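Local coordinates for putative uncharacterized protein (Actinomyces odontolyticus, PDB 3UP9), which probably binds methionine as the membrane-attached, substrate-binding lipoprotein of a bacterial uptake system, and holds selenomethionine in this crystal, at residues D27-D32 against D226-Y231; T43-P48 against I112-N117; P66-A71 against V201-W206; Q230-T235 against G239-A244. All blocks are in the same frame, centred on the assembly; numbering follows the deposited sequence.

How the interactions relate
Interactions 2 and 3 are buried, with centres 11 Å apart, and both touch the selenomethionine; they also meet directly, since Tyr67 of 66-71 packs on Asp114, Ala116 and Asn117. Interaction 2 joins the two lobes beside the ligand and mixes a ring with carboxylate and amide groups, whereas interaction 3 joins helix to sheet through aliphatic branches and puts its polar chemistry on the ligand. Interactions 1 and 4 are only partly buried and share helix 226-235: one packs its start on the turn after helix 15-28, the other its end on the C-terminal strand. Interactions 3 and 4 reach the same sheet, and Val201 also packs on Ala244.

Interaction 1 of 4, residues D27-D32 against D226-Y231; sequences DNLAAD and DEVKQY
Leu29 sets CG anti to its carbonyl carbon (chi1 -53°) and extends CD1 toward helix 226-235, where Glu227 has the same first torsion but bends at chi2 (85°). In this fold of the periplasmic binding protein superfamily, the pairing ties the turn between helices 15-28 and 30-33 to a helix close to the C-terminus. The evidence for a light contact is its size, 103 Å² over both sides, and the spacing of the backbones, with Leu29 CA 8.6 Å from Glu227 CA. The two side chains cross obliquely. What Leu29 meets is the aliphatic root of the glutamate: Leu29 CD1 lies 3.9 Å from Glu227 CB, and the carboxylate lies farther from that methyl than CB does. Leu29 has just left helical backbone geometry, so its side chain works from the corner of the turn. Inward of the glutamate, buried Val228 also rests on Ile25 of helix 15-28. A neighbouring aromatic contact, the stack of Tyr231 on Tyr24, brings the same two helices together, and both Leu29 and Glu227 touch Tyr24 as well. On the buried side, Leu29 CD1 comes within 4.2 Å of Val228 CG2.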
loop_
_atom_site.group_PDB
_atom_site.type_symbol
_atom_site.label_atom_id
_atom_site.label_comp_id
_atom_site.label_asym_id
_atom_site.label_seq_id
_atom_site.Cartn_x
_atom_site.Cartn_y
_atom_site.Cartn_z
ATOM N N ASP A 27 -18.103 0.588 13.206
ATOM C CA ASP A 27 -18.625 1.050 14.471
ATOM C C ASP A 27 -19.588 2.192 14.239
ATOM O O ASP A 27 -20.389 2.484 15.111
ATOM C CB ASP A 27 -17.497 1.565 15.374
ATOM C CG ASP A 27 -16.520 0.459 15.851
ATOM O OD1 ASP A 27 -16.782 -0.760 15.743
ATOM O OD2 ASP A 27 -15.477 0.866 16.399
ATOM N N ASN A 28 -19.464 2.886 13.099
ATOM C CA ASN A 28 -20.266 4.096 12.888
ATOM C C ASN A 28 -21.337 4.018 11.801
ATOM O O ASN A 28 -22.417 4.622 11.958
ATOM C CB ASN A 28 -19.343 5.299 12.694
ATOM C CG ASN A 28 -18.629 5.651 13.953
ATOM O OD1 ASN A 28 -19.169 6.317 14.795
ATOM N ND2 ASN A 28 -17.452 5.157 14.116
ATOM N N LEU A 29 -21.056 3.244 10.746
ATOM C CA LEU A 29 -21.866 3.241 9.490
ATOM C C LEU A 29 -22.497 1.881 9.079
ATOM O O LEU A 29 -23.501 1.842 8.398
ATOM C CB LEU A 29 -21.021 3.796 8.327
ATOM C CG LEU A 29 -20.325 5.174 8.483
ATOM C CD1 LEU A 29 -19.505 5.523 7.216
ATOM C CD2 LEU A 29 -21.361 6.253 8.893
ATOM N N ALA A 30 -21.923 0.756 9.478
ATOM C CA ALA A 30 -22.340 -0.525 8.913
ATOM C C ALA A 30 -23.754 -0.881 9.286
ATOM O O ALA A 30 -24.497 -1.318 8.415
ATOM C CB ALA A 30 -21.380 -1.658 9.266
ATOM N N ALA A 31 -24.126 -0.688 10.555
ATOM C CA ALA A 31 -25.492 -0.987 11.058
ATOM C C ALA A 31 -26.617 -0.293 10.259
ATOM O O ALA A 31 -27.627 -0.916 9.969
ATOM C CB ALA A 31 -25.619 -0.678 12.581
ATOM N N ASP A 32 -26.464 0.988 9.937
ATOM C CA ASP A 32 -27.458 1.687 9.097
ATOM C C ASP A 32 -27.502 1.081 7.688
ATOM O O ASP A 32 -28.574 1.107 7.070
ATOM C CB ASP A 32 -27.139 3.167 8.878
ATOM C CG ASP A 32 -26.842 3.915 10.141
ATOM O OD1 ASP A 32 -27.523 3.668 11.170
ATOM O OD2 ASP A 32 -25.914 4.776 10.069
ATOM N N ASP A 226 -18.572 10.601 2.447
ATOM C CA ASP A 226 -18.056 11.849 3.005
ATOM C C ASP A 226 -17.570 11.588 4.435
ATOM O O ASP A 226 -16.578 12.147 4.881
ATOM C CB ASP A 226 -19.138 12.949 2.992
ATOM C CG ASP A 226 -18.564 14.351 2.763
ATOM O OD1 ASP A 226 -17.935 14.931 3.685
ATOM O OD2 ASP A 226 -18.754 14.876 1.641
ATOM N N GLU A 227 -18.275 10.728 5.138
ATOM C CA GLU A 227 -17.896 10.302 6.511
ATOM C C GLU A 227 -16.521 9.629 6.571
ATOM O O GLU A 227 -15.644 9.999 7.384
ATOM C CB GLU A 227 -18.979 9.392 7.133
ATOM C CG GLU A 227 -20.304 10.110 7.429
ATOM C CD GLU A 227 -21.267 10.186 6.226
ATOM O OE1 GLU A 227 -20.948 9.807 5.081
ATOM O OE2 GLU A 227 -22.401 10.668 6.416
ATOM N N VAL A 228 -16.290 8.683 5.673
ATOM C CA VAL A 228 -14.956 8.085 5.586
ATOM C C VAL A 228 -13.857 9.083 5.174
ATOM O O VAL A 228 -12.761 9.007 5.701
ATOM C CB VAL A 228 -14.945 6.824 4.693
ATOM C CG1 VAL A 228 -13.524 6.473 4.274
ATOM C CG2 VAL A 228 -15.654 5.701 5.433
ATOM N N LYS A 229 -14.147 10.019 4.257
ATOM C CA LYS A 229 -13.144 11.029 3.872
ATOM C C LYS A 229 -12.741 11.889 5.094
ATOM O O LYS A 229 -11.540 12.126 5.328
ATOM C CB LYS A 229 -13.686 11.913 2.751
ATOM C CG LYS A 229 -12.755 12.989 2.291
ATOM C CD LYS A 229 -13.173 13.560 0.934
ATOM C CE LYS A 229 -12.175 14.631 0.535
ATOM N NZ LYS A 229 -12.392 15.126 -0.832
ATOM N N GLN A 230 -13.745 12.306 5.863
ATOM C CA GLN A 230 -13.551 13.130 7.045
ATOM C C GLN A 230 -12.802 12.343 8.102
ATOM O O GLN A 230 -11.872 12.854 8.683
ATOM C CB GLN A 230 -14.897 13.687 7.580
ATOM C CG GLN A 230 -15.416 14.744 6.633
ATOM C CD GLN A 230 -16.696 15.433 7.070
ATOM O OE1 GLN A 230 -17.552 14.879 7.765
ATOM N NE2 GLN A 230 -16.840 16.652 6.609
ATOM N N TYR A 231 -13.174 11.100 8.336
ATOM C CA TYR A 231 -12.354 10.257 9.204
ATOM C C TYR A 231 -10.870 10.227 8.749
ATOM O O TYR A 231 -9.976 10.400 9.571
ATOM C CB TYR A 231 -12.911 8.825 9.316
ATOM C CG TYR A 231 -11.995 7.913 10.109
ATOM C CD1 TYR A 231 -12.046 7.889 11.520
ATOM C CD2 TYR A 231 -11.053 7.079 9.462
ATOM C CE1 TYR A 231 -11.193 7.082 12.261
ATOM C CE2 TYR A 231 -10.184 6.268 10.200
ATOM C CZ TYR A 231 -10.289 6.270 11.597
ATOM O OH TYR A 231 -9.460 5.545 12.327
#

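Interaction 2 of 4, residues T43-P48 against I112-N117; sequences TDYVQP and ISDTAN. With MSE (selenomethionine), chain B.
With CG anti to its carbonyl carbon (chi1 -70°), Tyr45 points its ring toward Ile112, Asp114 and Asn117, and one ring face to the ligand, in the cleft between the two lobes of a periplasmic-binding-protein fold. The selenomethionine CE methyl sits over the centre of that face, 3.2 Å above the plane, a CH-pi arrangement. Asn117 approaches obliquely, its amide plane turned 41° from the ring, with Asn117 ND2 3.4 Å from Tyr45 CE2. Asp114 OD2 lies in the ring plane at the edge, 3.7 Å from Tyr45 CD2, and Ile112 CD1 adds an apolar touch 3.8 Å from Tyr45 CE2. Replacing Tyr45 by an alanine would probably strip the ligand methyl of this aromatic face and leave a gap beside Ile112 and the Asn117 amide.

The next shell fixes these groups. Asp114 is the N-cap of helix 115-127, and its OD1 accepts from Asn117 N. The amide of Asn117 is steadied at its oxygen too, where OD1 accepts from Asn174 ND2. Phe177, in the helix after strand 170-173, meets the Tyr45 ring with planes inclined. On the Tyr45 side, Asp44 OD1 takes Gln47 N at the start of helix 46-53. The Asn117 amide is also held by a nearly straight bond (167°) in its own plane, Asn117 ND2 to the syn lone pair of Asp114 OD2, 2.9 Å long.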
loop_
_atom_site.group_PDB
_atom_site.type_symbol
_atom_site.label_atom_id
_atom_site.label_comp_id
_atom_site.label_asym_id
_atom_site.label_seq_id
_atom_site.Cartn_x
_atom_site.Cartn_y
_atom_site.Cartn_z
ATOM N N THR A 43 -0.361 -8.675 7.718
ATOM C CA THR A 43 0.832 -7.793 7.771
ATOM C C THR A 43 1.741 -7.867 6.513
ATOM O O THR A 43 2.699 -7.107 6.422
ATOM C CB THR A 43 1.639 -7.921 9.072
ATOM O OG1 THR A 43 1.823 -9.256 9.349
ATOM C CG2 THR A 43 0.920 -7.289 10.345
ATOM N N ASP A 44 1.433 -8.754 5.572
ATOM C CA ASP A 44 2.150 -8.832 4.301
ATOM C C ASP A 44 1.153 -8.812 3.104
ATOM O O ASP A 44 -0.058 -8.832 3.300
ATOM C CB ASP A 44 3.093 -10.054 4.227
ATOM C CG ASP A 44 2.449 -11.245 3.572
ATOM O OD1 ASP A 44 1.217 -11.277 3.605
ATOM O OD2 ASP A 44 3.146 -12.135 2.990
ATOM N N TYR A 45 1.692 -8.777 1.883
ATOM C CA TYR A 45 0.913 -8.483 0.697
ATOM C C TYR A 45 0.405 -9.725 -0.017
ATOM O O TYR A 45 -0.634 -9.650 -0.657
ATOM C CB TYR A 45 1.726 -7.599 -0.250
ATOM C CG TYR A 45 1.986 -6.143 0.203
ATOM C CD1 TYR A 45 1.168 -5.523 1.131
ATOM C CD2 TYR A 45 3.014 -5.382 -0.384
ATOM C CE1 TYR A 45 1.379 -4.222 1.508
ATOM C CE2 TYR A 45 3.218 -4.051 -0.035
ATOM C CZ TYR A 45 2.397 -3.483 0.914
ATOM O OH TYR A 45 2.542 -2.162 1.280
ATOM N N VAL A 46 1.130 -10.835 0.109
ATOM C CA VAL A 46 0.835 -12.092 -0.551
ATOM C C VAL A 46 -0.457 -12.738 -0.006
ATOM O O VAL A 46 -1.359 -13.150 -0.745
ATOM C CB VAL A 46 2.055 -13.070 -0.468
ATOM C CG1 VAL A 46 1.679 -14.433 -0.986
ATOM C CG2 VAL A 46 3.236 -12.531 -1.278
ATOM N N GLN A 47 -0.568 -12.718 1.301
ATOM C CA GLN A 47 -1.536 -13.495 2.022
ATOM C C GLN A 47 -2.995 -13.101 1.870
ATOM O O GLN A 47 -3.821 -13.974 1.747
ATOM C CB GLN A 47 -1.133 -13.433 3.495
ATOM C CG GLN A 47 -0.891 -14.743 4.134
ATOM C CD GLN A 47 0.536 -15.127 4.167
ATOM O OE1 GLN A 47 0.974 -15.905 3.323
ATOM N NE2 GLN A 47 1.258 -14.682 5.200
ATOM N N PRO A 48 -3.342 -11.802 1.893
ATOM C CA PRO A 48 -4.763 -11.412 1.658
ATOM C C PRO A 48 -5.348 -11.788 0.288
ATOM O O PRO A 48 -6.527 -12.094 0.177
ATOM C CB PRO A 48 -4.731 -9.866 1.751
ATOM C CG PRO A 48 -3.493 -9.545 2.484
ATOM C CD PRO A 48 -2.500 -10.615 2.135
ATOM N N ILE A 112 11.760 -3.276 -1.405
ATOM C CA ILE A 112 10.816 -4.383 -1.355
ATOM C C ILE A 112 11.042 -5.380 -2.528
ATOM O O ILE A 112 11.591 -5.046 -3.607
ATOM C CB ILE A 112 9.347 -3.822 -1.364
ATOM C CG1 ILE A 112 8.379 -4.804 -0.678
ATOM C CG2 ILE A 112 8.927 -3.469 -2.806
ATOM C CD1 ILE A 112 7.015 -4.251 -0.330
ATOM N N SER A 113 10.564 -6.604 -2.341
ATOM C CA SER A 113 10.877 -7.692 -3.281
ATOM C C SER A 113 9.771 -8.034 -4.271
ATOM O O SER A 113 10.042 -8.676 -5.243
ATOM C CB SER A 113 11.332 -8.960 -2.516
ATOM O OG SER A 113 10.305 -9.338 -1.638
ATOM N N ASP A 114 8.545 -7.564 -4.061
ATOM C CA ASP A 114 7.459 -7.806 -5.038
ATOM C C ASP A 114 7.608 -6.878 -6.268
ATOM O O ASP A 114 8.058 -5.733 -6.120
ATOM C CB ASP A 114 6.090 -7.717 -4.353
ATOM C CG ASP A 114 5.576 -6.278 -4.161
ATOM O OD1 ASP A 114 5.037 -5.655 -5.139
ATOM O OD2 ASP A 114 5.634 -5.794 -3.003
ATOM N N THR A 115 7.251 -7.387 -7.456
ATOM C CA THR A 115 7.386 -6.674 -8.727
ATOM C C THR A 115 6.806 -5.248 -8.747
ATOM O O THR A 115 7.538 -4.301 -8.994
ATOM C CB THR A 115 6.737 -7.497 -9.852
ATOM O OG1 THR A 115 7.310 -8.821 -9.829
ATOM C CG2 THR A 115 6.872 -6.830 -11.224
ATOM N N ALA A 116 5.503 -5.113 -8.475
ATOM C CA ALA A 116 4.790 -3.835 -8.569
ATOM C C ALA A 116 5.367 -2.731 -7.684
ATOM O O ALA A 116 5.471 -1.559 -8.120
ATOM C CB ALA A 116 3.344 -4.041 -8.223
ATOM N N ASN A 117 5.685 -3.087 -6.433
ATOM C CA ASN A 117 6.189 -2.137 -5.437
ATOM C C ASN A 117 7.685 -1.823 -5.565
ATOM O O ASN A 117 8.091 -0.680 -5.287
ATOM C CB ASN A 117 5.834 -2.575 -3.997
ATOM C CG ASN A 117 4.359 -2.461 -3.716
ATOM O OD1 ASN A 117 3.757 -1.386 -3.858
ATOM N ND2 ASN A 117 3.755 -3.575 -3.386
HETATM N N MSE B 300 -0.875 0.205 1.270
HETATM C CA MSE B 300 0.143 0.078 0.204
HETATM C C MSE B 300 0.312 1.336 -0.614
HETATM O O MSE B 300 -0.684 2.076 -0.835
HETATM O OXT MSE B 300 1.453 1.572 -1.042
HETATM C CB MSE B 300 -0.224 -1.047 -0.729
HETATM C CG MSE B 300 0.854 -1.360 -1.813
HETATM SE SE MSE B 300 0.264 -2.789 -2.946
HETATM C CE MSE B 300 -0.117 -4.272 -1.657
#

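Interaction 3 of 4, residues P66-A71 against V201-W206; sequences PYLENA and VNVLVW. With MSE (selenomethionine), chain B.
Leu68 and Val205 reach toward each other tip to tip. The leucine places CG anti to the backbone N (chi1 173°), which sends both methyls at the strand; Leu68 CD2 meets Val205 CG2 at 3.7 Å, and Leu68 CD1 meets Val205 CG1 at 4.0 Å. Val205 offers two methyls because its chi1 of 175° turns both CG1 and CG2 to the leucine. Val203 is a looser neighbour, its CG2 being 4.5 Å from Leu68 CD2.

One residue earlier on the helix, Tyr67 faces the pocket. It swings CG away from the backbone N (chi1 176°) and turns one ring face to the ligand, whose CE methyl lies 3.7 Å above the ring centre, and Tyr67 CB is 3.4 Å from the selenium. With an alanine in place of Tyr67, the selenium-methyl end of the ligand would probably lose this aromatic face and be free to shift. Asn202, from the strand, grips the other end: Asn202 ND2 donates to the ligand O at 2.9 Å, and its OD1 accepts a weak bond from the ligand N. Both amide atoms have second partners, OD1 with His18 NE2 and ND2 with His86 O, which should fix the amide's orientation.

Helix 65-75 thus packs on the sheet in which strand 201-207 runs antiparallel to strands 59-64 and 79-81, Leu68 also touching Phe79 and Ala81, while helix 213-223 lies against Leu204 and Trp206.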
loop_
_atom_site.group_PDB
_atom_site.type_symbol
_atom_site.label_atom_id
_atom_site.label_comp_id
_atom_site.label_asym_id
_atom_site.label_seq_id
_atom_site.Cartn_x
_atom_site.Cartn_y
_atom_site.Cartn_z
ATOM N N PRO A 66 -2.162 -0.740 -9.375
ATOM C CA PRO A 66 -1.069 -1.391 -10.081
ATOM C C PRO A 66 -0.599 -2.760 -9.527
ATOM O O PRO A 66 -0.272 -3.666 -10.304
ATOM C CB PRO A 66 0.058 -0.357 -10.011
ATOM C CG PRO A 66 -0.615 0.970 -9.791
ATOM C CD PRO A 66 -1.773 0.608 -8.902
ATOM N N TYR A 67 -0.551 -2.913 -8.216
ATOM C CA TYR A 67 -0.226 -4.183 -7.617
ATOM C C TYR A 67 -1.279 -5.231 -7.988
ATOM O O TYR A 67 -0.922 -6.376 -8.329
ATOM C CB TYR A 67 -0.125 -4.016 -6.094
ATOM C CG TYR A 67 0.127 -5.311 -5.358
ATOM C CD1 TYR A 67 -0.929 -6.179 -5.051
ATOM C CD2 TYR A 67 1.402 -5.669 -4.960
ATOM C CE1 TYR A 67 -0.702 -7.366 -4.369
ATOM C CE2 TYR A 67 1.618 -6.855 -4.274
ATOM C CZ TYR A 67 0.569 -7.712 -3.995
ATOM O OH TYR A 67 0.786 -8.943 -3.355
ATOM N N LEU A 68 -2.565 -4.854 -7.913
ATOM C CA LEU A 68 -3.668 -5.753 -8.302
ATOM C C LEU A 68 -3.531 -6.212 -9.752
ATOM O O LEU A 68 -3.660 -7.390 -10.035
ATOM C CB LEU A 68 -5.047 -5.108 -8.045
ATOM C CG LEU A 68 -6.307 -5.863 -8.559
ATOM C CD1 LEU A 68 -6.455 -7.209 -7.847
ATOM C CD2 LEU A 68 -7.553 -4.988 -8.343
ATOM N N GLU A 69 -3.233 -5.278 -10.656
ATOM C CA GLU A 69 -3.094 -5.589 -12.074
ATOM C C GLU A 69 -1.940 -6.563 -12.295
ATOM O O GLU A 69 -2.068 -7.493 -13.044
ATOM C CB GLU A 69 -2.912 -4.306 -12.904
ATOM C CG GLU A 69 -4.202 -3.520 -12.982
ATOM C CD GLU A 69 -4.082 -2.096 -13.446
ATOM O OE1 GLU A 69 -3.002 -1.508 -13.428
ATOM O OE2 GLU A 69 -5.117 -1.557 -13.842
ATOM N N ASN A 70 -0.823 -6.343 -11.638
ATOM C CA ASN A 70 0.286 -7.293 -11.665
ATOM C C ASN A 70 -0.066 -8.700 -11.098
ATOM O O ASN A 70 0.367 -9.709 -11.703
ATOM C CB ASN A 70 1.516 -6.738 -10.958
ATOM C CG ASN A 70 2.664 -7.717 -10.982
ATOM O OD1 ASN A 70 3.383 -7.796 -11.962
ATOM N ND2 ASN A 70 2.837 -8.482 -9.891
ATOM N N ALA A 71 -0.837 -8.751 -9.996
ATOM C CA ALA A 71 -1.217 -10.020 -9.343
ATOM C C ALA A 71 -2.132 -10.826 -10.261
ATOM O O ALA A 71 -2.003 -12.044 -10.358
ATOM C CB ALA A 71 -1.901 -9.787 -8.002
ATOM N N VAL A 201 -3.589 4.190 -6.121
ATOM C CA VAL A 201 -4.713 4.301 -5.196
ATOM C C VAL A 201 -5.123 2.905 -4.677
ATOM O O VAL A 201 -5.120 1.892 -5.396
ATOM C CB VAL A 201 -5.915 5.022 -5.840
ATOM C CG1 VAL A 201 -5.545 6.465 -6.190
ATOM C CG2 VAL A 201 -6.427 4.264 -7.067
ATOM N N ASN A 202 -5.522 2.887 -3.412
ATOM C CA ASN A 202 -5.919 1.688 -2.700
ATOM C C ASN A 202 -7.402 1.350 -2.858
ATOM O O ASN A 202 -8.256 2.179 -2.646
ATOM C CB ASN A 202 -5.626 1.857 -1.200
ATOM C CG ASN A 202 -4.164 1.758 -0.876
ATOM O OD1 ASN A 202 -3.697 0.716 -0.376
ATOM N ND2 ASN A 202 -3.431 2.860 -1.112
ATOM N N VAL A 203 -7.697 0.098 -3.183
ATOM C CA VAL A 203 -9.035 -0.314 -3.574
ATOM C C VAL A 203 -9.532 -1.525 -2.805
ATOM O O VAL A 203 -8.741 -2.320 -2.296
ATOM C CB VAL A 203 -9.091 -0.561 -5.133
ATOM C CG1 VAL A 203 -9.011 0.776 -5.872
ATOM C CG2 VAL A 203 -7.986 -1.502 -5.575
ATOM N N LEU A 204 -10.865 -1.623 -2.710
ATOM C CA LEU A 204 -11.573 -2.811 -2.176
ATOM C C LEU A 204 -11.531 -3.835 -3.302
ATOM O O LEU A 204 -11.784 -3.473 -4.456
ATOM C CB LEU A 204 -13.053 -2.493 -1.800
ATOM C CG LEU A 204 -13.817 -3.645 -1.147
ATOM C CD1 LEU A 204 -13.419 -3.880 0.293
ATOM C CD2 LEU A 204 -15.304 -3.339 -1.192
ATOM N N VAL A 205 -11.146 -5.074 -3.003
ATOM C CA VAL A 205 -11.054 -6.129 -4.039
ATOM C C VAL A 205 -11.856 -7.289 -3.531
ATOM O O VAL A 205 -11.817 -7.594 -2.349
ATOM C CB VAL A 205 -9.578 -6.529 -4.399
ATOM C CG1 VAL A 205 -9.518 -7.707 -5.372
ATOM C CG2 VAL A 205 -8.788 -5.327 -4.885
ATOM N N TRP A 206 -12.613 -7.904 -4.430
ATOM C CA TRP A 206 -13.363 -9.114 -4.150
ATOM C C TRP A 206 -13.299 -10.071 -5.352
ATOM O O TRP A 206 -12.782 -9.741 -6.431
ATOM C CB TRP A 206 -14.799 -8.740 -3.747
ATOM C CG TRP A 206 -15.603 -8.085 -4.846
ATOM C CD1 TRP A 206 -16.432 -8.721 -5.768
ATOM C CD2 TRP A 206 -15.625 -6.665 -5.233
ATOM N NE1 TRP A 206 -16.938 -7.835 -6.656
ATOM C CE2 TRP A 206 -16.507 -6.577 -6.394
ATOM C CE3 TRP A 206 -14.993 -5.487 -4.766
ATOM C CZ2 TRP A 206 -16.783 -5.359 -7.026
ATOM C CZ3 TRP A 206 -15.273 -4.276 -5.416
ATOM C CH2 TRP A 206 -16.144 -4.221 -6.528
HETATM N N MSE B 300 -0.875 0.205 1.270
HETATM C CA MSE B 300 0.143 0.078 0.204
HETATM C C MSE B 300 0.312 1.336 -0.614
HETATM O O MSE B 300 -0.684 2.076 -0.835
HETATM O OXT MSE B 300 1.453 1.572 -1.042
HETATM C CB MSE B 300 -0.224 -1.047 -0.729
HETATM C CG MSE B 300 0.854 -1.360 -1.813
HETATM SE SE MSE B 300 0.264 -2.789 -2.946
HETATM C CE MSE B 300 -0.117 -4.272 -1.657
#

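Interaction 4 of 4, residues Q230-T235 against G239-A244; sequences QYIEKT and GSVIPA
Ile232 and Val241 form the tight part of this contact, their side chains crossing at about a right angle. Ile232 CG2 stands 3.6 Å from Val241 CG1 and 3.9 Å from Val241 O, so the methyl rests on both side chain and backbone of the returning chain. It owes that position to chi1 of -63°, which turns CG2 anti to the backbone N while CG1 lies anti to the carbonyl carbon. The same methyl also reaches Pro243, whose CD is 4.1 Å from Ile232 CG2. Both Ile232 and Val241 are buried, and helix 15-28 closes over them through Ile21 and Pro17.

This is the C-terminal turn of the binding-protein fold: helix 226-235 ends, the chain reverses through a short loop, and strand 242-243 runs back beside the helix while pairing antiparallel with strand 86-87, Ile242 bonding to Leu87 through the backbone.

The solvent side is looser. Exposed Glu233, extended beyond CG, crosses the proline ring at about a right angle, with Glu233 CG 3.8 Å from Pro243 CG; its carboxylate only skirts the ring, Glu233 OE2 lying 4.0 Å from Pro243 CG. Within the helix, Tyr231 O takes two donors from opposite faces of its carbonyl plane, Thr235 N and Thr235 OG1, the latter at 2.7 Å. That hydroxyl also sits over the centre of the Tyr231 ring face.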
loop_
_atom_site.group_PDB
_atom_site.type_symbol
_atom_site.label_atom_id
_atom_site.label_comp_id
_atom_site.label_asym_id
_atom_site.label_seq_id
_atom_site.Cartn_x
_atom_site.Cartn_y
_atom_site.Cartn_z
ATOM N N GLN A 230 -13.745 12.306 5.863
ATOM C CA GLN A 230 -13.551 13.130 7.045
ATOM C C GLN A 230 -12.802 12.343 8.102
ATOM O O GLN A 230 -11.872 12.854 8.683
ATOM C CB GLN A 230 -14.897 13.687 7.580
ATOM C CG GLN A 230 -15.416 14.744 6.633
ATOM C CD GLN A 230 -16.696 15.433 7.070
ATOM O OE1 GLN A 230 -17.552 14.879 7.765
ATOM N NE2 GLN A 230 -16.840 16.652 6.609
ATOM N N TYR A 231 -13.174 11.100 8.336
ATOM C CA TYR A 231 -12.354 10.257 9.204
ATOM C C TYR A 231 -10.870 10.227 8.749
ATOM O O TYR A 231 -9.976 10.400 9.571
ATOM C CB TYR A 231 -12.911 8.825 9.316
ATOM C CG TYR A 231 -11.995 7.913 10.109
ATOM C CD1 TYR A 231 -12.046 7.889 11.520
ATOM C CD2 TYR A 231 -11.053 7.079 9.462
ATOM C CE1 TYR A 231 -11.193 7.082 12.261
ATOM C CE2 TYR A 231 -10.184 6.268 10.200
ATOM C CZ TYR A 231 -10.289 6.270 11.597
ATOM O OH TYR A 231 -9.460 5.545 12.327
ATOM N N ILE A 232 -10.602 10.022 7.466
ATOM C CA ILE A 232 -9.203 9.954 6.986
ATOM C C ILE A 232 -8.509 11.286 7.211
ATOM O O ILE A 232 -7.386 11.321 7.683
ATOM C CB ILE A 232 -9.050 9.521 5.504
ATOM C CG1 ILE A 232 -9.583 8.102 5.312
ATOM C CG2 ILE A 232 -7.633 9.628 5.047
ATOM C CD1 ILE A 232 -9.671 7.678 3.855
ATOM N N GLU A 233 -9.186 12.381 6.912
ATOM C CA GLU A 233 -8.558 13.707 7.033
ATOM C C GLU A 233 -8.317 14.077 8.499
ATOM O O GLU A 233 -7.365 14.746 8.800
ATOM C CB GLU A 233 -9.426 14.757 6.352
ATOM C CG GLU A 233 -9.507 14.524 4.861
ATOM C CD GLU A 233 -10.376 15.527 4.122
ATOM O OE1 GLU A 233 -11.444 15.953 4.616
ATOM O OE2 GLU A 233 -9.993 15.856 2.992
ATOM N N LYS A 234 -9.185 13.626 9.400
ATOM C CA LYS A 234 -9.016 13.882 10.824
ATOM C C LYS A 234 -7.905 13.022 11.358
ATOM O O LYS A 234 -7.084 13.496 12.090
ATOM C CB LYS A 234 -10.310 13.641 11.624
ATOM C CG LYS A 234 -11.410 14.700 11.433
ATOM C CD LYS A 234 -12.542 14.594 12.464
ATOM C CE LYS A 234 -13.714 13.681 12.064
ATOM N NZ LYS A 234 -14.996 14.336 12.496
ATOM N N THR A 235 -7.852 11.764 10.969
ATOM C CA THR A 235 -6.927 10.802 11.577
ATOM C C THR A 235 -5.458 10.980 11.106
ATOM O O THR A 235 -4.519 10.893 11.898
ATOM C CB THR A 235 -7.483 9.366 11.360
ATOM O OG1 THR A 235 -8.865 9.353 11.770
ATOM C CG2 THR A 235 -6.691 8.305 12.126
ATOM N N GLY A 239 0.237 13.927 6.179
ATOM C CA GLY A 239 0.473 13.573 4.769
ATOM C C GLY A 239 0.649 12.107 4.396
ATOM O O GLY A 239 0.920 11.809 3.229
ATOM N N SER A 240 0.484 11.174 5.349
ATOM C CA SER A 240 0.745 9.735 5.079
ATOM C C SER A 240 -0.377 8.973 4.377
ATOM O O SER A 240 -0.145 7.928 3.725
ATOM C CB SER A 240 1.113 8.967 6.370
ATOM O OG SER A 240 2.050 9.696 7.118
ATOM N N VAL A 241 -1.585 9.500 4.491
ATOM C CA VAL A 241 -2.765 8.840 3.945
ATOM C C VAL A 241 -3.630 9.966 3.415
ATOM O O VAL A 241 -4.066 10.809 4.178
ATOM C CB VAL A 241 -3.544 8.021 5.001
ATOM C CG1 VAL A 241 -4.808 7.472 4.368
ATOM C CG2 VAL A 241 -2.666 6.934 5.637
ATOM N N ILE A 242 -3.860 9.984 2.103
ATOM C CA ILE A 242 -4.610 11.074 1.443
ATOM C C ILE A 242 -5.862 10.476 0.804
ATOM O O ILE A 242 -5.742 9.544 0.030
ATOM C CB ILE A 242 -3.700 11.747 0.363
ATOM C CG1 ILE A 242 -2.350 12.189 0.977
ATOM C CG2 ILE A 242 -4.385 12.919 -0.359
ATOM C CD1 ILE A 242 -1.410 12.837 -0.048
ATOM N N PRO A 243 -7.073 10.994 1.110
ATOM C CA PRO A 243 -8.231 10.539 0.364
ATOM C C PRO A 243 -8.055 10.677 -1.174
ATOM O O PRO A 243 -7.533 11.698 -1.644
ATOM C CB PRO A 243 -9.325 11.532 0.795
ATOM C CG PRO A 243 -8.836 12.095 2.055
ATOM C CD PRO A 243 -7.390 12.204 1.885
ATOM N N ALA A 244 -8.576 9.718 -1.945
ATOM C CA ALA A 244 -8.432 9.740 -3.418
ATOM C C ALA A 244 -9.729 10.110 -4.099
ATOM O O ALA A 244 -9.916 9.745 -5.220
ATOM C CB ALA A 244 -7.944 8.390 -3.915
#